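Local coordinates for putative exported protein (Bordetella pertussis, PDB 2DVZ) that binds glutamate and probably serves as the periplasmic solute receptor of a tripartite tricarboxylate-type uptake system, at residues E55-A60 and A66-R71; V89-R94 and Y100-D105; K258-A263 and G285-E290. All coordinates share one frame; numbering follows the deposited sequence.

Contact 1 of 3, residues E55-A60 and A66-R71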
loop_
_atom_site.group_PDB
_atom_site.type_symbol
_atom_site.label_atom_id
_atom_site.label_comp_id
_atom_site.label_asym_id
_atom_site.label_seq_id
_atom_site.Cartn_x
_atom_site.Cartn_y
_atom_site.Cartn_z
ATOM N N GLU A 55 -5.107 14.970 -3.913
ATOM C CA GLU A 55 -6.083 15.208 -2.871
ATOM C C GLU A 55 -5.989 14.030 -1.936
ATOM O O GLU A 55 -6.173 12.891 -2.358
ATOM C CB GLU A 55 -7.504 15.217 -3.469
ATOM C CG GLU A 55 -7.947 16.558 -3.948
ATOM C CD GLU A 55 -9.233 16.509 -4.788
ATOM O OE1 GLU A 55 -10.135 15.677 -4.526
ATOM O OE2 GLU A 55 -9.340 17.343 -5.696
ATOM N N ASN A 56 -5.727 14.284 -0.666
ATOM C CA ASN A 56 -5.704 13.198 0.278
ATOM C C ASN A 56 -7.080 13.074 0.906
ATOM O O ASN A 56 -7.588 14.036 1.489
ATOM C CB ASN A 56 -4.606 13.417 1.328
ATOM C CG ASN A 56 -3.182 13.310 0.737
ATOM O OD1 ASN A 56 -2.569 14.314 0.327
ATOM N ND2 ASN A 56 -2.657 12.101 0.708
ATOM N N LYS A 57 -7.684 11.897 0.756
ATOM C CA LYS A 57 -8.980 11.579 1.340
ATOM C C LYS A 57 -8.912 10.294 2.170
ATOM O O LYS A 57 -9.430 9.254 1.775
ATOM C CB LYS A 57 -10.069 11.445 0.259
ATOM C CG LYS A 57 -10.210 12.625 -0.710
ATOM C CD LYS A 57 -10.886 13.807 -0.036
ATOM C CE LYS A 57 -10.625 15.124 -0.811
ATOM N NZ LYS A 57 -11.043 15.029 -2.274
ATOM N N GLY A 58 -8.285 10.362 3.335
ATOM C CA GLY A 58 -8.145 9.164 4.126
ATOM C C GLY A 58 -9.355 8.865 4.971
ATOM O O GLY A 58 -10.279 9.677 5.052
ATOM N N GLY A 59 -9.339 7.715 5.635
ATOM C CA GLY A 59 -10.465 7.309 6.448
ATOM C C GLY A 59 -10.997 5.968 6.010
ATOM O O GLY A 59 -11.143 5.704 4.797
ATOM N N ALA A 60 -11.285 5.136 7.017
ATOM C CA ALA A 60 -11.859 3.800 6.871
ATOM C C ALA A 60 -11.091 2.825 5.941
ATOM O O ALA A 60 -11.686 2.122 5.073
ATOM C CB ALA A 60 -13.324 3.912 6.485
ATOM N N ALA A 66 -11.921 6.004 -1.861
ATOM C CA ALA A 66 -12.234 5.168 -3.033
ATOM C C ALA A 66 -13.692 5.307 -3.475
ATOM O O ALA A 66 -13.984 5.135 -4.657
ATOM C CB ALA A 66 -11.869 3.692 -2.821
ATOM N N SER A 67 -14.597 5.585 -2.531
ATOM C CA SER A 67 -16.039 5.625 -2.820
ATOM C C SER A 67 -16.298 6.908 -3.555
ATOM O O SER A 67 -17.049 6.931 -4.534
ATOM C CB SER A 67 -16.877 5.546 -1.533
ATOM O OG SER A 67 -16.694 4.278 -0.872
ATOM N N GLU A 68 -15.627 7.959 -3.106
ATOM C CA GLU A 68 -15.625 9.264 -3.769
ATOM C C GLU A 68 -15.070 9.253 -5.195
ATOM O O GLU A 68 -15.659 9.851 -6.114
ATOM C CB GLU A 68 -14.826 10.277 -2.953
ATOM C CG GLU A 68 -14.872 11.631 -3.586
ATOM C CD GLU A 68 -14.404 12.739 -2.684
ATOM O OE1 GLU A 68 -14.908 12.845 -1.513
ATOM O OE2 GLU A 68 -13.536 13.514 -3.171
ATOM N N ALA A 69 -13.924 8.599 -5.374
ATOM C CA ALA A 69 -13.338 8.448 -6.687
ATOM C C ALA A 69 -14.291 7.677 -7.622
ATOM O O ALA A 69 -14.345 7.958 -8.829
ATOM C CB ALA A 69 -12.000 7.738 -6.565
ATOM N N ALA A 70 -15.026 6.712 -7.068
ATOM C CA ALA A 70 -15.934 5.879 -7.849
ATOM C C ALA A 70 -17.166 6.655 -8.384
ATOM O O ALA A 70 -17.728 6.292 -9.432
ATOM C CB ALA A 70 -16.370 4.673 -7.047
ATOM N N ARG A 71 -17.553 7.723 -7.674
ATOM C CA ARG A 71 -18.703 8.557 -8.042
ATOM C C ARG A 71 -18.329 9.683 -9.027
ATOM O O ARG A 71 -19.212 10.375 -9.560
ATOM C CB ARG A 71 -19.357 9.149 -6.781
ATOM C CG ARG A 71 -20.151 8.144 -5.892
ATOM C CD ARG A 71 -20.717 8.875 -4.629
ATOM N NE ARG A 71 -19.932 8.636 -3.402
ATOM C CZ ARG A 71 -19.175 9.535 -2.750
ATOM N NH1 ARG A 71 -19.047 10.798 -3.178
ATOM N NH2 ARG A 71 -18.542 9.161 -1.647
#

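Contact 2 of 3, residues V89-R94 and Y100-D105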
loop_
_atom_site.group_PDB
_atom_site.type_symbol
_atom_site.label_atom_id
_atom_site.label_comp_id
_atom_site.label_asym_id
_atom_site.label_seq_id
_atom_site.Cartn_x
_atom_site.Cartn_y
_atom_site.Cartn_z
ATOM N N VAL A 89 -8.878 -5.737 -0.047
ATOM C CA VAL A 89 -9.133 -6.058 1.361
ATOM C C VAL A 89 -10.409 -5.395 1.868
ATOM O O VAL A 89 -11.190 -6.028 2.568
ATOM C CB VAL A 89 -7.914 -5.738 2.301
ATOM C CG1 VAL A 89 -8.128 -6.343 3.703
ATOM C CG2 VAL A 89 -6.617 -6.233 1.710
ATOM N N ASN A 90 -10.616 -4.127 1.545
ATOM C CA ASN A 90 -11.870 -3.466 1.929
ATOM C C ASN A 90 -13.152 -4.156 1.473
ATOM O O ASN A 90 -14.085 -4.299 2.264
ATOM C CB ASN A 90 -11.887 -2.005 1.511
ATOM C CG ASN A 90 -12.003 -1.088 2.690
ATOM O OD1 ASN A 90 -12.988 -1.137 3.423
ATOM N ND2 ASN A 90 -11.009 -0.246 2.889
ATOM N N PRO A 91 -13.228 -4.515 0.173
ATOM C CA PRO A 91 -14.222 -5.425 -0.364
ATOM C C PRO A 91 -14.419 -6.681 0.475
ATOM O O PRO A 91 -15.557 -7.047 0.722
ATOM C CB PRO A 91 -13.638 -5.767 -1.741
ATOM C CG PRO A 91 -12.983 -4.529 -2.145
ATOM C CD PRO A 91 -12.377 -3.966 -0.910
ATOM N N ALA A 92 -13.333 -7.332 0.900
ATOM C CA ALA A 92 -13.417 -8.565 1.691
ATOM C C ALA A 92 -13.811 -8.308 3.164
ATOM O O ALA A 92 -14.481 -9.145 3.792
ATOM C CB ALA A 92 -12.106 -9.378 1.591
ATOM N N CYS A 93 -13.416 -7.147 3.691
ATOM C CA CYS A 93 -13.706 -6.734 5.057
ATOM C C CYS A 93 -15.162 -6.272 5.233
ATOM O O CYS A 93 -15.765 -6.468 6.311
ATOM C CB CYS A 93 -12.765 -5.587 5.443
ATOM S SG CYS A 93 -12.807 -5.014 7.181
ATOM N N ARG A 94 -15.715 -5.634 4.189
ATOM C CA ARG A 94 -17.060 -5.064 4.251
ATOM C C ARG A 94 -17.898 -5.501 3.049
ATOM O O ARG A 94 -18.298 -4.648 2.252
ATOM C CB ARG A 94 -16.985 -3.544 4.264
ATOM C CG ARG A 94 -16.452 -2.931 5.528
ATOM C CD ARG A 94 -16.176 -1.463 5.270
ATOM N NE ARG A 94 -17.406 -0.691 5.097
ATOM C CZ ARG A 94 -17.483 0.627 4.947
ATOM N NH1 ARG A 94 -16.382 1.374 4.913
ATOM N NH2 ARG A 94 -18.687 1.204 4.816
ATOM N N TYR A 100 -18.641 0.725 -3.125
ATOM C CA TYR A 100 -18.074 0.620 -4.462
ATOM C C TYR A 100 -17.705 -0.833 -4.717
ATOM O O TYR A 100 -17.517 -1.577 -3.791
ATOM C CB TYR A 100 -16.860 1.559 -4.637
ATOM C CG TYR A 100 -15.642 1.176 -3.810
ATOM C CD1 TYR A 100 -14.698 0.292 -4.311
ATOM C CD2 TYR A 100 -15.452 1.690 -2.529
ATOM C CE1 TYR A 100 -13.569 -0.075 -3.563
ATOM C CE2 TYR A 100 -14.341 1.339 -1.770
ATOM C CZ TYR A 100 -13.406 0.449 -2.288
ATOM O OH TYR A 100 -12.323 0.078 -1.553
ATOM N N ASP A 101 -17.682 -1.231 -5.980
ATOM C CA ASP A 101 -17.160 -2.513 -6.416
ATOM C C ASP A 101 -15.809 -2.146 -7.064
ATOM O O ASP A 101 -15.787 -1.400 -8.033
ATOM C CB ASP A 101 -18.140 -3.156 -7.417
ATOM C CG ASP A 101 -17.721 -4.559 -7.894
ATOM O OD1 ASP A 101 -16.513 -4.873 -8.137
ATOM O OD2 ASP A 101 -18.666 -5.355 -8.074
ATOM N N PRO A 102 -14.678 -2.625 -6.485
ATOM C CA PRO A 102 -13.352 -2.249 -6.995
ATOM C C PRO A 102 -13.170 -2.559 -8.489
ATOM O O PRO A 102 -12.469 -1.846 -9.201
ATOM C CB PRO A 102 -12.379 -3.104 -6.133
ATOM C CG PRO A 102 -13.248 -4.233 -5.588
ATOM C CD PRO A 102 -14.570 -3.558 -5.338
ATOM N N ILE A 103 -13.800 -3.627 -8.947
ATOM C CA ILE A 103 -13.570 -4.100 -10.315
ATOM C C ILE A 103 -14.534 -3.454 -11.320
ATOM O O ILE A 103 -14.096 -2.964 -12.360
ATOM C CB ILE A 103 -13.501 -5.655 -10.384
ATOM C CG1 ILE A 103 -12.297 -6.148 -9.551
ATOM C CG2 ILE A 103 -13.463 -6.179 -11.873
ATOM C CD1 ILE A 103 -12.275 -7.638 -9.236
ATOM N N LYS A 104 -15.823 -3.414 -10.985
ATOM C CA LYS A 104 -16.848 -2.859 -11.873
ATOM C C LYS A 104 -16.904 -1.325 -11.889
ATOM O O LYS A 104 -17.445 -0.751 -12.826
ATOM C CB LYS A 104 -18.253 -3.416 -11.534
ATOM C CG LYS A 104 -18.403 -4.963 -11.442
ATOM C CD LYS A 104 -18.051 -5.729 -12.761
ATOM C CE LYS A 104 -19.302 -6.252 -13.497
ATOM N NZ LYS A 104 -19.208 -6.208 -15.011
ATOM N N ASP A 105 -16.383 -0.641 -10.870
ATOM C CA ASP A 105 -16.512 0.825 -10.840
ATOM C C ASP A 105 -15.305 1.591 -11.275
ATOM O O ASP A 105 -15.335 2.809 -11.287
ATOM C CB ASP A 105 -16.920 1.329 -9.450
ATOM C CG ASP A 105 -18.274 0.826 -9.033
ATOM O OD1 ASP A 105 -19.051 0.436 -9.939
ATOM O OD2 ASP A 105 -18.552 0.810 -7.816
#

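Contact 3 of 3, residues K258-A263 and G285-E290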
loop_
_atom_site.group_PDB
_atom_site.type_symbol
_atom_site.label_atom_id
_atom_site.label_comp_id
_atom_site.label_asym_id
_atom_site.label_seq_id
_atom_site.Cartn_x
_atom_site.Cartn_y
_atom_site.Cartn_z
ATOM N N LYS A 258 -3.629 7.927 -23.055
ATOM C CA LYS A 258 -2.836 9.120 -22.864
ATOM C C LYS A 258 -2.134 9.108 -21.514
ATOM O O LYS A 258 -0.950 9.355 -21.445
ATOM C CB LYS A 258 -3.665 10.399 -23.073
ATOM C CG LYS A 258 -3.677 10.854 -24.527
ATOM C CD LYS A 258 -4.666 11.998 -24.718
ATOM C CE LYS A 258 -4.680 12.495 -26.143
ATOM N NZ LYS A 258 -6.014 13.046 -26.544
ATOM N N LEU A 259 -2.897 8.817 -20.462
ATOM C CA LEU A 259 -2.399 8.735 -19.089
ATOM C C LEU A 259 -1.354 7.641 -18.910
ATOM O O LEU A 259 -0.364 7.845 -18.231
ATOM C CB LEU A 259 -3.560 8.455 -18.123
ATOM C CG LEU A 259 -4.584 9.575 -17.921
ATOM C CD1 LEU A 259 -5.801 9.029 -17.206
ATOM C CD2 LEU A 259 -3.943 10.741 -17.154
ATOM N N ARG A 260 -1.594 6.482 -19.504
ATOM C CA ARG A 260 -0.690 5.366 -19.385
ATOM C C ARG A 260 0.633 5.693 -20.046
ATOM O O ARG A 260 1.706 5.392 -19.497
ATOM C CB ARG A 260 -1.266 4.093 -20.013
ATOM C CG ARG A 260 -0.539 2.870 -19.500
ATOM C CD ARG A 260 -0.324 1.882 -20.563
ATOM N NE ARG A 260 0.802 1.014 -20.220
ATOM C CZ ARG A 260 1.518 0.321 -21.091
ATOM N NH1 ARG A 260 1.231 0.399 -22.368
ATOM N NH2 ARG A 260 2.514 -0.437 -20.678
ATOM N N ASP A 261 0.561 6.316 -21.215
ATOM C CA ASP A 261 1.771 6.757 -21.889
ATOM C C ASP A 261 2.626 7.703 -21.051
ATOM O O ASP A 261 3.870 7.580 -21.021
ATOM C CB ASP A 261 1.399 7.425 -23.203
ATOM C CG ASP A 261 1.109 6.442 -24.255
ATOM O OD1 ASP A 261 1.463 5.256 -24.075
ATOM O OD2 ASP A 261 0.524 6.834 -25.266
ATOM N N ALA A 262 1.960 8.658 -20.396
ATOM C CA ALA A 262 2.653 9.581 -19.520
ATOM C C ALA A 262 3.239 8.881 -18.294
ATOM O O ALA A 262 4.278 9.325 -17.791
ATOM C CB ALA A 262 1.749 10.714 -19.097
ATOM N N ALA A 263 2.549 7.845 -17.795
ATOM C CA ALA A 263 3.038 7.005 -16.683
ATOM C C ALA A 263 4.309 6.279 -17.107
ATOM O O ALA A 263 5.318 6.285 -16.375
ATOM C CB ALA A 263 1.963 5.983 -16.218
ATOM N N GLY A 285 4.390 -0.030 -14.774
ATOM C CA GLY A 285 4.021 0.628 -16.016
ATOM C C GLY A 285 3.498 -0.397 -17.007
ATOM O O GLY A 285 3.752 -0.291 -18.210
ATOM N N ASN A 286 2.771 -1.389 -16.476
ATOM C CA ASN A 286 2.130 -2.442 -17.261
ATOM C C ASN A 286 0.838 -1.918 -17.914
ATOM O O ASN A 286 0.484 -0.752 -17.763
ATOM C CB ASN A 286 1.872 -3.670 -16.387
ATOM C CG ASN A 286 0.883 -3.395 -15.248
ATOM O OD1 ASN A 286 0.418 -2.278 -15.096
ATOM N ND2 ASN A 286 0.540 -4.431 -14.458
ATOM N N THR A 287 0.125 -2.778 -18.631
ATOM C CA THR A 287 -1.041 -2.343 -19.390
ATOM C C THR A 287 -2.250 -2.321 -18.476
ATOM O O THR A 287 -2.221 -2.977 -17.419
ATOM C CB THR A 287 -1.319 -3.260 -20.590
ATOM O OG1 THR A 287 -1.618 -4.584 -20.116
ATOM C CG2 THR A 287 -0.125 -3.309 -21.509
ATOM N N PRO A 288 -3.319 -1.576 -18.878
ATOM C CA PRO A 288 -4.590 -1.622 -18.146
ATOM C C PRO A 288 -5.018 -3.055 -17.811
ATOM O O PRO A 288 -5.383 -3.310 -16.675
ATOM C CB PRO A 288 -5.570 -0.950 -19.116
ATOM C CG PRO A 288 -4.722 0.009 -19.863
ATOM C CD PRO A 288 -3.382 -0.629 -20.014
ATOM N N GLU A 289 -4.949 -3.967 -18.784
ATOM C CA GLU A 289 -5.367 -5.357 -18.615
ATOM C C GLU A 289 -4.472 -6.143 -17.656
ATOM O O GLU A 289 -4.941 -7.036 -16.908
ATOM C CB GLU A 289 -5.407 -6.114 -19.962
ATOM C CG GLU A 289 -6.276 -5.506 -21.015
ATOM C CD GLU A 289 -5.551 -4.460 -21.859
ATOM O OE1 GLU A 289 -4.549 -3.868 -21.389
ATOM O OE2 GLU A 289 -5.978 -4.237 -23.013
ATOM N N GLU A 290 -3.183 -5.852 -17.704
ATOM C CA GLU A 290 -2.243 -6.542 -16.819
ATOM C C GLU A 290 -2.519 -6.118 -15.380
ATOM O O GLU A 290 -2.543 -6.970 -14.466
ATOM C CB GLU A 290 -0.794 -6.281 -17.264
ATOM C CG GLU A 290 -0.368 -7.116 -18.504
ATOM C CD GLU A 290 0.923 -6.595 -19.152
ATOM O OE1 GLU A 290 1.593 -7.354 -19.890
ATOM O OE2 GLU A 290 1.294 -5.420 -18.916
#

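Contact 1 of 3, residues E55-A60 and A66-R71
Lys57 reaches across to Glu68 and carries this small contact through its ammonium group. Lys57 NZ donates to Glu68 OE2 at 3.1 Å, a hydrogen bond within a salt bridge. The lysine comes to the syn side of OE2, 24° out of the carboxylate plane. The two side chains cross at about a right angle, and CD and CE of Lys57 each pass 4.1 Å from Glu68 OE2. Glu68 has CG anti to its own N (chi1 -177°) and stays extended beyond CG, which carries its carboxylate well off the helix. Lys57 is folded instead. A bend at chi2 (-75°) and another at chi4 turn NZ back over its own segment, where Glu55 also meets it. Lys57 NZ to Glu55 OE1 is a salt bridge on the anti side of that oxygen, with NZ clearly out of the carboxylate plane. It measures 2.5 Å, which is short, so its exact length is doubtful.

The fold here is a beta-alpha-beta crossover. Strand 52-56 leads through the glycines to helix 63-71, which is followed by strand 78-82. Strand 21-25 lies between these two strands and runs parallel to both. Lys57 and Glu68 both touch Ile24 of that middle strand. The salt bridge joins the loop after strand 52-56 to helix 63-71 at the protein surface.

Glu55 OE1 and Glu68 OE2 come within 4.3 Å of each other. The shared ammonium group probably offsets the repulsion between them. Arg22 adds positive charge, with a salt bridge to Glu55 OE2 and a long, weak ion pair to Glu68 OE2.

Contact 2 of 3, residues V89-R94 and Y100-D105
Asp101 OD1 accepts from Ile103 N at 3.1 Å, an Asx turn, and weakly from Lys104 N, and these bonds fix the turn around Pro102, which meets Pro91 across the contact. Asp105 OD2 takes Asp101 N from above its carboxylate plane at 2.9 Å.

The two proline rings slide past each other in opposite directions, with Pro91 CG 3.5 Å from Pro102 CG. This is tighter than usual for two carbons. Pro91 marks a kink in helix 84-93, because its N makes no bond to the turn before.

The hydroxyl of Tyr100 hydrogen-bonds to Thr86 O and is packed by the helix of segment 89-94. Tyr100 OH lies 3.7 Å from Asn90 CB and 4.1 Å from Pro91 CD. CG of Tyr100 sits between its backbone N and carbonyl carbon (chi1 68°), a placing that brings the end of the ring to the helix. Pro102 CA lies in the plane of the Tyr100 ring, at its edge.

Cys93, two residues after Pro91, is joined by a disulfide to Cys152. Tyr299 of helix 288-307 touches both prolines. Tyr100 packs on Ala66 and Ser67 of helix 63-71, and Val89 on helix 154-166. Segment 100-105 then runs directly into strand 106-121.

Contact 3 of 3, residues K258-A263 and G285-E290
Arg260 has CG anti to its backbone N (chi1 -162°) and its chain is bent at chi2 (-141°), which together carry its guanidinium from the helix to the backbone of residues 285-287. There Arg260 NH2 donates to Gly285 O at 2.8 Å, with an N-H...O angle of 156°. The oxygen lies at the guanidinium edge, near its plane. Arg260 NE also reaches Asn286 O at 3.0 Å, but this bond is bent and weak. One side chain thus reaches two successive carbonyl oxygens, firmly at Gly285 and weakly at Asn286, which probably helps limit rotation of the guanidinium.

Thr287 covers one face of the group. Its CG2 lies 4.0 Å from Arg260 NH2, offset toward the rim, and its CA is over the same face. The two side chains run side by side and point the same way. Pro288 crosses the arginine at about a right angle, with Pro288 CD 4.0 Å from Arg260 CD.

The chain gripped in this way is the start of a helix. Thr287 is the N-cap residue and forms a capping box with Glu290. Glu290 N donates to Thr287 OG1 at 3.1 Å, and Thr287 N donates to Glu290 OE2 at 2.9 Å. The carboxylate of Glu290 is not in contact with the guanidinium, with Arg260 NH2 and Glu290 OE2 5.4 Å apart, although their opposite charges may attract weakly.

Asn286 O has a second partner in Thr110 OG1, and Asn286 ND2 bonds to Glu294 OE1. Thr110 belongs to strand 106-121, which also touches the Arg260 side chain. The contact joins helix 253-267 to the beginning of helix 288-307 alongside that strand. Ala263 and Leu259 of the first helix pack against helix 32-48.

In the fold
The three contacts follow one another along the chain, each closing before the next opens. Contacts 1 and 2 are neighbours, with centres 13 Å apart. They are joined by a probable hydrogen bond from Asn90 ND2 to Ala60 O at 3.3 Å, besides packing. Contact 3 lies about 22 Å from each of the others, centre to centre, and touches neither. Helix 288-307 still relates it to contact 2: contact 3 holds its start, and Tyr299 further along packs on contact 2. Strand 106-121 runs from contact 2 past contact 3. Contact 2 is buried and comes nearer the ligand, with the Asn90 side chain about 8 Å from the bound glutamate, while contacts 1 and 3 lie at the surface.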